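Local structure of glycoside hydrolase family 81 (Clostridium thermocellum, 6FOP) at residues L58-K63 and A125-G130; S95-P100 and N142-F147; G347-A352 and S370-S375; I355-G360 and A431-Q436. The protein probably hydrolyses beta-1,3-glucans such as laminarin, as a family 81 glucanase of the Clostridium thermocellum cellulosome. All blocks are in the same frame, centred on the assembly; numbering follows the deposited sequence.

Interaction 1 of 4, residues L58-K63 and A125-G130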
# COMPACT_ATOMS: atom_id res chain seq x y z
N LEU A 58 7.28 17.90 -0.26
CA LEU A 58 7.10 18.64 -1.52
C LEU A 58 6.10 18.00 -2.46
O LEU A 58 5.92 16.76 -2.48
CB LEU A 58 8.43 18.76 -2.28
CG LEU A 58 9.52 19.57 -1.59
CD1 LEU A 58 10.87 19.36 -2.25
CD2 LEU A 58 9.21 21.04 -1.61
N THR A 59 5.51 18.83 -3.29
CA THR A 59 4.73 18.36 -4.41
C THR A 59 5.20 19.02 -5.68
O THR A 59 5.77 20.13 -5.65
CB THR A 59 3.21 18.56 -4.19
OG1 THR A 59 2.91 19.95 -4.18
CG2 THR A 59 2.76 17.95 -2.86
N PHE A 60 4.92 18.38 -6.81
CA PHE A 60 5.45 18.82 -8.10
C PHE A 60 4.43 18.67 -9.20
O PHE A 60 3.47 17.90 -9.07
CB PHE A 60 6.70 17.99 -8.49
CG PHE A 60 7.75 17.92 -7.43
CD1 PHE A 60 8.70 18.93 -7.32
CD2 PHE A 60 7.80 16.85 -6.52
CE1 PHE A 60 9.65 18.89 -6.32
CE2 PHE A 60 8.74 16.81 -5.52
CZ PHE A 60 9.70 17.82 -5.44
N LYS A 61 4.64 19.35 -10.31
CA LYS A 61 3.87 19.04 -11.51
C LYS A 61 4.66 19.43 -12.73
O LYS A 61 5.16 20.56 -12.81
CB LYS A 61 2.52 19.75 -11.51
CG LYS A 61 1.61 19.23 -12.64
CD LYS A 61 0.25 19.91 -12.69
CE LYS A 61 0.35 21.30 -13.27
NZ LYS A 61 -0.99 21.95 -13.29
N PHE A 62 4.78 18.52 -13.68
CA PHE A 62 5.46 18.82 -14.95
C PHE A 62 4.48 19.52 -15.89
O PHE A 62 3.29 19.23 -15.87
CB PHE A 62 6.00 17.54 -15.60
CG PHE A 62 7.13 16.92 -14.82
CD1 PHE A 62 6.87 16.05 -13.76
CD2 PHE A 62 8.46 17.20 -15.14
CE1 PHE A 62 7.90 15.50 -13.03
CE2 PHE A 62 9.50 16.66 -14.40
CZ PHE A 62 9.21 15.79 -13.35
N LYS A 63 4.99 20.49 -16.64
CA LYS A 63 4.23 21.23 -17.66
C LYS A 63 5.20 21.72 -18.72
O LYS A 63 6.40 21.52 -18.59
CB LYS A 63 3.45 22.39 -17.03
CG LYS A 63 4.30 23.42 -16.31
CD LYS A 63 3.45 24.48 -15.65
CE LYS A 63 4.31 25.58 -15.03
NZ LYS A 63 3.46 26.52 -14.25
N ALA A 125 15.20 16.09 -13.44
CA ALA A 125 14.74 16.34 -12.07
C ALA A 125 14.65 15.04 -11.28
O ALA A 125 14.13 14.04 -11.79
CB ALA A 125 13.38 17.00 -12.11
N THR A 126 15.19 15.06 -10.07
CA THR A 126 15.02 13.96 -9.11
C THR A 126 14.06 14.45 -8.03
O THR A 126 14.35 15.43 -7.31
CB THR A 126 16.35 13.55 -8.47
OG1 THR A 126 17.25 13.13 -9.49
CG2 THR A 126 16.18 12.41 -7.46
N LEU A 127 12.93 13.74 -7.94
CA LEU A 127 11.85 13.99 -6.98
C LEU A 127 11.84 12.81 -6.00
O LEU A 127 11.94 11.66 -6.43
CB LEU A 127 10.52 14.10 -7.68
CG LEU A 127 10.51 14.93 -8.95
CD1 LEU A 127 9.11 14.92 -9.55
CD2 LEU A 127 11.03 16.35 -8.75
N MET A 128 11.78 13.12 -4.70
CA MET A 128 11.93 12.07 -3.70
C MET A 128 10.89 12.18 -2.59
O MET A 128 10.72 13.25 -1.98
CB MET A 128 13.33 12.09 -3.12
CG MET A 128 13.57 11.14 -1.97
SD MET A 128 15.32 11.13 -1.65
CE MET A 128 15.38 10.40 -0.05
N LYS A 129 10.23 11.06 -2.34
CA LYS A 129 9.30 10.92 -1.23
C LYS A 129 10.16 10.79 0.02
O LYS A 129 11.06 9.95 0.06
CB LYS A 129 8.44 9.70 -1.43
CG LYS A 129 7.52 9.37 -0.26
CD LYS A 129 6.43 8.37 -0.65
CE LYS A 129 5.43 8.92 -1.62
NZ LYS A 129 4.65 10.10 -1.13
N GLY A 130 9.89 11.60 1.03
CA GLY A 130 10.71 11.61 2.22
C GLY A 130 11.96 12.47 2.13
O GLY A 130 12.87 12.32 2.95
O HOH W 1 9.33 15.78 -1.05
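F60 and F62 meet L127 in a buried apolar contact between two facing beta sheets. F60 and F62 belong to strand 59-63 of one sheet, L127 to strand 121-128 of the other. The backbones stay well apart: F60 CA and L127 CA are 8.1 Å from each other, and side chains fill the gap. Both methyls of L127 take part. L127 CD2 sits over the centre of one face of the F60 ring, 3.6 Å from its centroid and 5° off the ring normal. This is a nearly ideal CH-pi contact. L127 CD1 lies 3.7 Å from F62 CE1, meeting that ring obliquely, while still touching the F60 ring. L127 CG is anti to its carbonyl carbon (chi1 -44°), and this carries both methyls into the space between the rings. V112 and M116 of strand 111-118 continue the same apolar layer, against L127 and F62 respectively. At one end water 1 bridges the two segments: it accepts from L58 N at 3.1 Å and lies 3.0 Å from M128 O. Alternate residues of each strand face inward and interleave, as in the core of a beta-sandwich.

Interaction 2 of 4, residues S95-P100 and N142-F147. With MG (magnesium ion), chain B.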
# COMPACT_ATOMS: atom_id res chain seq x y z
N SER A 95 16.72 29.19 -21.95
CA SER A 95 16.54 29.25 -23.40
C SER A 95 15.48 28.34 -24.02
O SER A 95 15.06 28.58 -25.14
CB SER A 95 17.89 29.09 -24.11
OG SER A 95 18.52 27.89 -23.76
N VAL A 96 15.00 27.35 -23.28
CA VAL A 96 13.97 26.46 -23.76
C VAL A 96 12.74 26.83 -22.95
O VAL A 96 12.68 26.56 -21.77
CB VAL A 96 14.32 24.97 -23.56
CG1 VAL A 96 13.19 24.10 -24.06
CG2 VAL A 96 15.60 24.63 -24.32
N TYR A 97 11.77 27.48 -23.58
CA TYR A 97 10.55 27.90 -22.88
C TYR A 97 9.43 26.86 -22.97
O TYR A 97 8.49 26.90 -22.16
CB TYR A 97 10.09 29.28 -23.40
CG TYR A 97 10.82 30.46 -22.77
CD1 TYR A 97 12.20 30.46 -22.60
CD2 TYR A 97 10.11 31.61 -22.37
CE1 TYR A 97 12.88 31.55 -22.03
CE2 TYR A 97 10.76 32.70 -21.81
CZ TYR A 97 12.15 32.67 -21.64
OH TYR A 97 12.82 33.74 -21.08
N THR A 98 9.50 25.95 -23.95
CA THR A 98 8.52 24.88 -24.14
C THR A 98 9.23 23.54 -24.34
O THR A 98 9.93 23.36 -25.34
CB THR A 98 7.64 25.14 -25.40
OG1 THR A 98 7.02 26.43 -25.29
CG2 THR A 98 6.55 24.09 -25.55
N PHE A 99 9.04 22.60 -23.42
CA PHE A 99 9.54 21.25 -23.56
C PHE A 99 8.40 20.40 -24.10
O PHE A 99 7.26 20.65 -23.75
CB PHE A 99 9.98 20.71 -22.21
CG PHE A 99 11.23 21.35 -21.68
CD1 PHE A 99 12.47 20.94 -22.12
CD2 PHE A 99 11.15 22.38 -20.75
CE1 PHE A 99 13.62 21.53 -21.64
CE2 PHE A 99 12.30 22.98 -20.26
CZ PHE A 99 13.54 22.56 -20.72
N PRO A 100 8.71 19.38 -24.91
CA PRO A 100 7.64 18.62 -25.57
C PRO A 100 6.94 17.61 -24.66
O PRO A 100 5.80 17.25 -24.93
CB PRO A 100 8.38 17.87 -26.67
CG PRO A 100 9.76 17.73 -26.19
CD PRO A 100 10.04 18.99 -25.40
N ASN A 142 20.46 27.80 -18.37
CA ASN A 142 20.46 28.08 -16.95
C ASN A 142 19.10 27.82 -16.29
O ASN A 142 18.06 27.97 -16.93
CB ASN A 142 20.80 29.54 -16.73
CG ASN A 142 22.25 29.83 -17.01
OD1 ASN A 142 23.14 29.05 -16.65
ND2 ASN A 142 22.51 30.97 -17.62
N PRO A 143 19.11 27.51 -14.99
CA PRO A 143 17.84 27.46 -14.24
C PRO A 143 17.17 28.81 -14.25
O PRO A 143 17.80 29.81 -13.91
CB PRO A 143 18.27 27.09 -12.82
CG PRO A 143 19.60 26.43 -13.01
CD PRO A 143 20.24 27.20 -14.11
N ARG A 144 15.90 28.83 -14.66
CA ARG A 144 15.10 30.03 -14.67
C ARG A 144 13.96 29.74 -13.72
O ARG A 144 13.08 28.94 -14.05
CB ARG A 144 14.59 30.30 -16.10
CG ARG A 144 13.74 31.57 -16.24
CD ARG A 144 13.36 31.79 -17.70
NE ARG A 144 12.51 30.72 -18.24
CZ ARG A 144 11.19 30.64 -18.11
NH1 ARG A 144 10.49 31.59 -17.47
NH2 ARG A 144 10.51 29.62 -18.64
N ILE A 145 14.03 30.33 -12.53
CA ILE A 145 13.09 30.05 -11.44
C ILE A 145 11.97 31.07 -11.47
O ILE A 145 12.14 32.24 -11.06
CB ILE A 145 13.79 30.01 -10.06
CG1 ILE A 145 15.10 29.19 -10.14
CG2 ILE A 145 12.83 29.48 -9.00
CD1 ILE A 145 14.97 27.76 -10.61
N ASP A 146 10.83 30.64 -12.01
CA ASP A 146 9.67 31.48 -12.23
C ASP A 146 8.72 31.36 -11.05
O ASP A 146 7.97 30.38 -10.92
CB ASP A 146 9.00 31.05 -13.54
CG ASP A 146 7.78 31.86 -13.90
OD1 ASP A 146 7.44 32.81 -13.18
OD2 ASP A 146 7.14 31.50 -14.92
N PHE A 147 8.80 32.33 -10.14
CA PHE A 147 8.00 32.31 -8.90
C PHE A 147 6.55 32.69 -9.17
O PHE A 147 6.23 33.41 -10.14
CB PHE A 147 8.60 33.26 -7.85
CG PHE A 147 9.86 32.75 -7.23
CD1 PHE A 147 11.08 32.97 -7.85
CD2 PHE A 147 9.82 32.01 -6.05
CE1 PHE A 147 12.26 32.47 -7.28
CE2 PHE A 147 10.98 31.51 -5.48
CZ PHE A 147 12.20 31.72 -6.11
MG MG B . 7.04 34.68 -11.94
O HOH W 2 11.46 26.96 -19.34
O HOH W 3 5.92 36.38 -10.87
O HOH W 4 8.06 35.98 -13.58
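Y97 lies in an irregular loop after strand 89-93, while R144 is in extended strand 143-147, whose backbone pairs with strands 89-93 and 189-193. The direct contact is between the side chains of Y97 and R144. The guanidinium of R144 lies flat on one face of the Y97 ring, with the planes 15° apart. R144 CZ is 4.2 Å from the ring centroid and 11° off the normal, a cation-pi stack. NH2 is the atom over the ring centre. R144 NE comes within 3.9 Å of Y97 CE1 nearer the rim, and R144 CD is also 3.9 Å from Y97 OH. R144 leaves the strand with CG opposite its backbone N, and the chain then bends at chi3 (63°). That bend lays the planar group along the ring. The N-H groups find other partners. NE bonds to the backbone oxygen of H93. R144 NH2 gives a bond of 2.9 Å to water 2, which lies 2.7 Å from V96 O, so the water ties the guanidinium to the loop backbone. Further along the strand D146 OD1 binds the magnesium ion at 2.3 Å. F147 O binds it at 2.4 Å, waters 3 and 4 are also ligands, and G188 belongs to the same site. E65 comes close to both charged side chains: its ion pair with R144 NH2 is long and weak, and its carboxylate lies near D146 OD2. The positive charge of R144 is thus shared between a pi face, a carbonyl and water, and it probably eases the crowding of acidic groups beside the metal.

Interaction 3 of 4, residues G347-A352 and S370-S375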
# COMPACT_ATOMS: atom_id res chain seq x y z
N GLY A 347 -13.01 -15.85 -2.48
CA GLY A 347 -12.74 -15.52 -1.08
C GLY A 347 -13.82 -16.08 -0.14
O GLY A 347 -13.52 -16.59 0.94
N LYS A 348 -15.08 -15.96 -0.57
CA LYS A 348 -16.21 -16.51 0.18
C LYS A 348 -16.01 -18.02 0.41
O LYS A 348 -16.17 -18.51 1.54
CB LYS A 348 -17.50 -16.22 -0.57
CG LYS A 348 -18.73 -16.70 0.15
CD LYS A 348 -20.02 -16.15 -0.40
CE LYS A 348 -20.25 -16.26 -1.85
NZ LYS A 348 -21.54 -15.51 -2.12
N LEU A 349 -15.65 -18.74 -0.65
CA LEU A 349 -15.40 -20.19 -0.50
C LEU A 349 -14.20 -20.48 0.42
O LEU A 349 -14.21 -21.41 1.23
CB LEU A 349 -15.24 -20.88 -1.82
CG LEU A 349 -16.43 -20.76 -2.79
CD1 LEU A 349 -16.24 -21.69 -3.96
CD2 LEU A 349 -17.78 -20.97 -2.19
N SER A 350 -13.15 -19.67 0.25
CA SER A 350 -11.93 -19.82 1.05
C SER A 350 -12.16 -19.68 2.54
O SER A 350 -11.48 -20.35 3.34
CB SER A 350 -10.89 -18.78 0.61
OG SER A 350 -10.50 -18.94 -0.73
N CYS A 351 -13.09 -18.79 2.90
CA CYS A 351 -13.43 -18.56 4.29
C CYS A 351 -14.43 -19.59 4.85
O CYS A 351 -14.43 -19.85 6.05
CB CYS A 351 -13.93 -17.12 4.48
SG CYS A 351 -12.68 -15.86 4.24
N ALA A 352 -15.24 -20.19 3.99
CA ALA A 352 -16.22 -21.20 4.45
C ALA A 352 -15.64 -22.60 4.51
O ALA A 352 -16.11 -23.44 5.29
CB ALA A 352 -17.42 -21.19 3.56
N SER A 370 -13.65 -28.41 -4.87
CA SER A 370 -13.78 -28.73 -6.29
C SER A 370 -13.91 -27.47 -7.13
O SER A 370 -13.27 -27.33 -8.18
CB SER A 370 -14.98 -29.64 -6.55
OG SER A 370 -15.17 -29.89 -7.93
N PHE A 371 -14.78 -26.56 -6.69
CA PHE A 371 -14.97 -25.31 -7.43
C PHE A 371 -13.74 -24.41 -7.37
O PHE A 371 -13.35 -23.82 -8.37
CB PHE A 371 -16.24 -24.54 -7.01
CG PHE A 371 -16.58 -23.43 -7.97
CD1 PHE A 371 -17.20 -23.72 -9.16
CD2 PHE A 371 -16.18 -22.12 -7.73
CE1 PHE A 371 -17.51 -22.75 -10.08
CE2 PHE A 371 -16.51 -21.12 -8.65
CZ PHE A 371 -17.16 -21.44 -9.82
N MET A 372 -13.11 -24.35 -6.20
CA MET A 372 -11.90 -23.56 -6.06
C MET A 372 -10.81 -24.07 -7.02
O MET A 372 -10.20 -23.31 -7.76
CB MET A 372 -11.38 -23.60 -4.62
CG MET A 372 -12.29 -22.83 -3.67
SD MET A 372 -12.04 -23.25 -1.92
CE MET A 372 -10.44 -22.47 -1.61
N LYS A 373 -10.58 -25.39 -7.00
CA LYS A 373 -9.56 -25.96 -7.87
C LYS A 373 -9.95 -25.82 -9.33
O LYS A 373 -9.13 -25.38 -10.14
CB LYS A 373 -9.31 -27.43 -7.52
CG LYS A 373 -8.52 -27.68 -6.25
CD LYS A 373 -8.25 -29.18 -6.07
CE LYS A 373 -7.25 -29.48 -4.98
NZ LYS A 373 -6.98 -30.95 -4.91
N SER A 374 -11.15 -26.25 -9.72
CA SER A 374 -11.48 -26.26 -11.15
C SER A 374 -11.44 -24.83 -11.71
O SER A 374 -10.98 -24.60 -12.83
CB SER A 374 -12.82 -26.94 -11.42
OG SER A 374 -13.90 -26.25 -10.81
N SER A 375 -11.92 -23.87 -10.93
CA SER A 375 -11.94 -22.51 -11.44
C SER A 375 -10.53 -21.91 -11.51
O SER A 375 -10.22 -21.26 -12.50
CB SER A 375 -12.90 -21.62 -10.69
OG SER A 375 -12.45 -21.40 -9.38
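L349 and M372 pack side by side where two consecutive, roughly antiparallel helices, 339-359 and 362-379, meet in the family 81 C-terminal domain. This domain is of the six-hairpin clan and is expected to be an (alpha/alpha)6 barrel. The short segments run at 139° between their directions, and their axes approach to 10.3 Å. The tight part is buried. L349 and M372 slide past each other in opposite senses, so that L349 CB rests 4.0 Å from M372 SD and equally far from M372 CG. The leucine then reaches on with L349 CD1, which lies 3.8 Å from F371 CD2 and meets that ring at an oblique angle. F368, from the same helix as F371, also touches L349, and L353 adds to the packing on M372. F371 stands at the margin of the contact, partly exposed, and its ring also meets the H345 ring at about 90°. The solvent side of helix 362-379 is looser. S370 and S374 are exposed there. K373 points off to helix 416-433, where it touches I430, and its NZ forms a salt bridge with D434. On helix 339-359 the side chain of K348 likewise leaves the interface, and its NZ bonds to the backbone oxygen of D642. Towards helix 416-433 S350 closes the buried side, touching H425 and A426. Its hydroxyl is hydrogen-bonded to L346 O one turn back. The methionine chain is bent at chi3 (72°), and this swings M372 CE to 3.6 Å from S350 OG.

Interaction 4 of 4, residues I355-G360 and A431-Q436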
# COMPACT_ATOMS: atom_id res chain seq x y z
N ILE A 355 -14.69 -24.18 7.83
CA ILE A 355 -15.86 -24.36 8.70
C ILE A 355 -16.55 -25.68 8.32
O ILE A 355 -16.93 -26.47 9.21
CB ILE A 355 -16.80 -23.15 8.61
CG1 ILE A 355 -16.04 -21.87 9.01
CG2 ILE A 355 -18.04 -23.35 9.46
CD1 ILE A 355 -16.77 -20.57 8.74
N ALA A 356 -16.74 -25.91 7.02
CA ALA A 356 -17.25 -27.21 6.57
C ALA A 356 -16.43 -28.39 7.10
O ALA A 356 -16.99 -29.41 7.57
CB ALA A 356 -17.34 -27.28 5.06
N GLU A 357 -15.11 -28.26 7.06
CA GLU A 357 -14.23 -29.31 7.54
C GLU A 357 -14.38 -29.53 9.05
O GLU A 357 -14.50 -30.68 9.52
CB GLU A 357 -12.77 -28.98 7.23
CG GLU A 357 -12.47 -29.01 5.74
CD GLU A 357 -11.15 -28.42 5.35
OE1 GLU A 357 -10.64 -27.59 6.12
OE2 GLU A 357 -10.67 -28.78 4.25
N GLN A 358 -14.47 -28.44 9.80
CA GLN A 358 -14.65 -28.53 11.28
C GLN A 358 -15.94 -29.26 11.65
O GLN A 358 -15.99 -29.97 12.66
CB GLN A 358 -14.66 -27.14 11.91
CG GLN A 358 -13.29 -26.47 11.88
CD GLN A 358 -13.33 -25.00 12.25
OE1 GLN A 358 -14.38 -24.42 12.52
NE2 GLN A 358 -12.17 -24.39 12.22
N LEU A 359 -16.98 -29.06 10.83
CA LEU A 359 -18.27 -29.69 11.09
C LEU A 359 -18.35 -31.12 10.60
O LEU A 359 -19.34 -31.79 10.92
CB LEU A 359 -19.37 -28.87 10.43
CG LEU A 359 -19.62 -27.50 11.05
CD1 LEU A 359 -20.37 -26.64 10.06
CD2 LEU A 359 -20.42 -27.60 12.33
N GLY A 360 -17.38 -31.58 9.83
CA GLY A 360 -17.46 -32.91 9.21
C GLY A 360 -18.40 -32.95 8.02
O GLY A 360 -18.86 -34.02 7.62
N ALA A 431 -3.24 -24.89 -1.08
CA ALA A 431 -1.87 -25.30 -0.73
C ALA A 431 -1.68 -25.89 0.66
O ALA A 431 -0.90 -26.81 0.85
CB ALA A 431 -0.92 -24.13 -0.94
N LEU A 432 -2.45 -25.38 1.62
CA LEU A 432 -2.41 -25.87 3.00
C LEU A 432 -2.93 -27.32 3.09
O LEU A 432 -2.58 -28.04 4.02
CB LEU A 432 -3.24 -24.97 3.92
CG LEU A 432 -2.61 -23.61 4.18
CD1 LEU A 432 -3.64 -22.64 4.75
CD2 LEU A 432 -1.41 -23.74 5.11
N ARG A 433 -3.73 -27.72 2.11
CA ARG A 433 -4.37 -29.03 2.07
C ARG A 433 -3.79 -29.98 1.04
O ARG A 433 -3.99 -31.18 1.13
CB ARG A 433 -5.86 -28.84 1.78
CG ARG A 433 -6.59 -28.10 2.90
CD ARG A 433 -7.89 -27.53 2.41
NE ARG A 433 -8.66 -26.99 3.52
CZ ARG A 433 -8.49 -25.78 4.07
NH1 ARG A 433 -7.59 -24.94 3.58
NH2 ARG A 433 -9.23 -25.38 5.07
N ASP A 434 -3.07 -29.46 0.06
CA ASP A 434 -2.70 -30.24 -1.10
C ASP A 434 -1.37 -29.69 -1.62
O ASP A 434 -1.36 -28.80 -2.49
CB ASP A 434 -3.78 -30.22 -2.15
CG ASP A 434 -3.49 -31.11 -3.32
OD1 ASP A 434 -2.34 -31.56 -3.46
OD2 ASP A 434 -4.42 -31.32 -4.14
N PRO A 435 -0.26 -30.20 -1.05
CA PRO A 435 1.06 -29.77 -1.50
C PRO A 435 1.37 -30.13 -2.94
O PRO A 435 2.21 -29.49 -3.58
CB PRO A 435 2.01 -30.48 -0.52
CG PRO A 435 1.29 -31.72 -0.12
CD PRO A 435 -0.17 -31.34 -0.12
N GLN A 436 0.73 -31.18 -3.43
CA GLN A 436 0.91 -31.64 -4.80
C GLN A 436 0.37 -30.58 -5.79
O GLN A 436 1.08 -30.11 -6.67
CB GLN A 436 0.17 -33.00 -4.91
CG GLN A 436 0.10 -33.64 -6.25
CD GLN A 436 -0.75 -34.88 -6.20
OE1 GLN A 436 -1.92 -34.82 -5.85
NE2 GLN A 436 -0.16 -36.00 -6.50
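A surface salt bridge between E357 and R433 ties the last turn of helix 339-359 to a point near the C-terminal end of helix 416-433. The arginine grips the carboxylate side-on, with one nitrogen to each oxygen. R433 NE donates to E357 OE2 at 2.8 Å, nearly straight at 168°, and is received by the syn lone pair of OE2. R433 NH2 donates to E357 OE1, also at 2.8 Å, but this bond is more bent (155°) and meets the oxygen on its syn side well out of the carboxylate plane. The two planes are 26° apart, consistent with this. The side chains come from opposite directions, both extended, and so span the 11.3 Å between E357 CA and R433 CA. Both helices lie in the family 81 C-terminal domain, probably an (alpha/alpha)6 barrel. G360 ends the first helix in a Schellman motif, with positive phi and G360 N bonded to E357 O at 3.0 Å. In the second, R433 NH1 bonds back to the carbonyl of Q429. The carbonyl end of that helix should suit the positive charge. D434 follows directly as the N-cap of the next helix, its OD1 accepting from W437 N. E357 also touches K365 of helix 362-379, and its OE1 makes a weak hydrogen bond with a methylpentanediol molecule probably left by the crystallisation liquor.

The four contacts form two pairs on opposite sides of the chain's centre. Interactions 1 and 2 share one sheet, with centres 16 Å apart. Interactions 3 and 4 share helix 339-359, with centres 11 Å apart, and meet directly through the salt bridge of K373 NZ and D434 OD2 (2.7 Å). In each pair one contact is buried and the other lies at the surface. The chemistry follows the place. Interactions 1 and 3 are mainly apolar, aromatic against methyl in the sandwich and leucine against methionine between helices. Interactions 2 and 4 each use an arginine, stacked on a ring in one and paired with a carboxylate in the other.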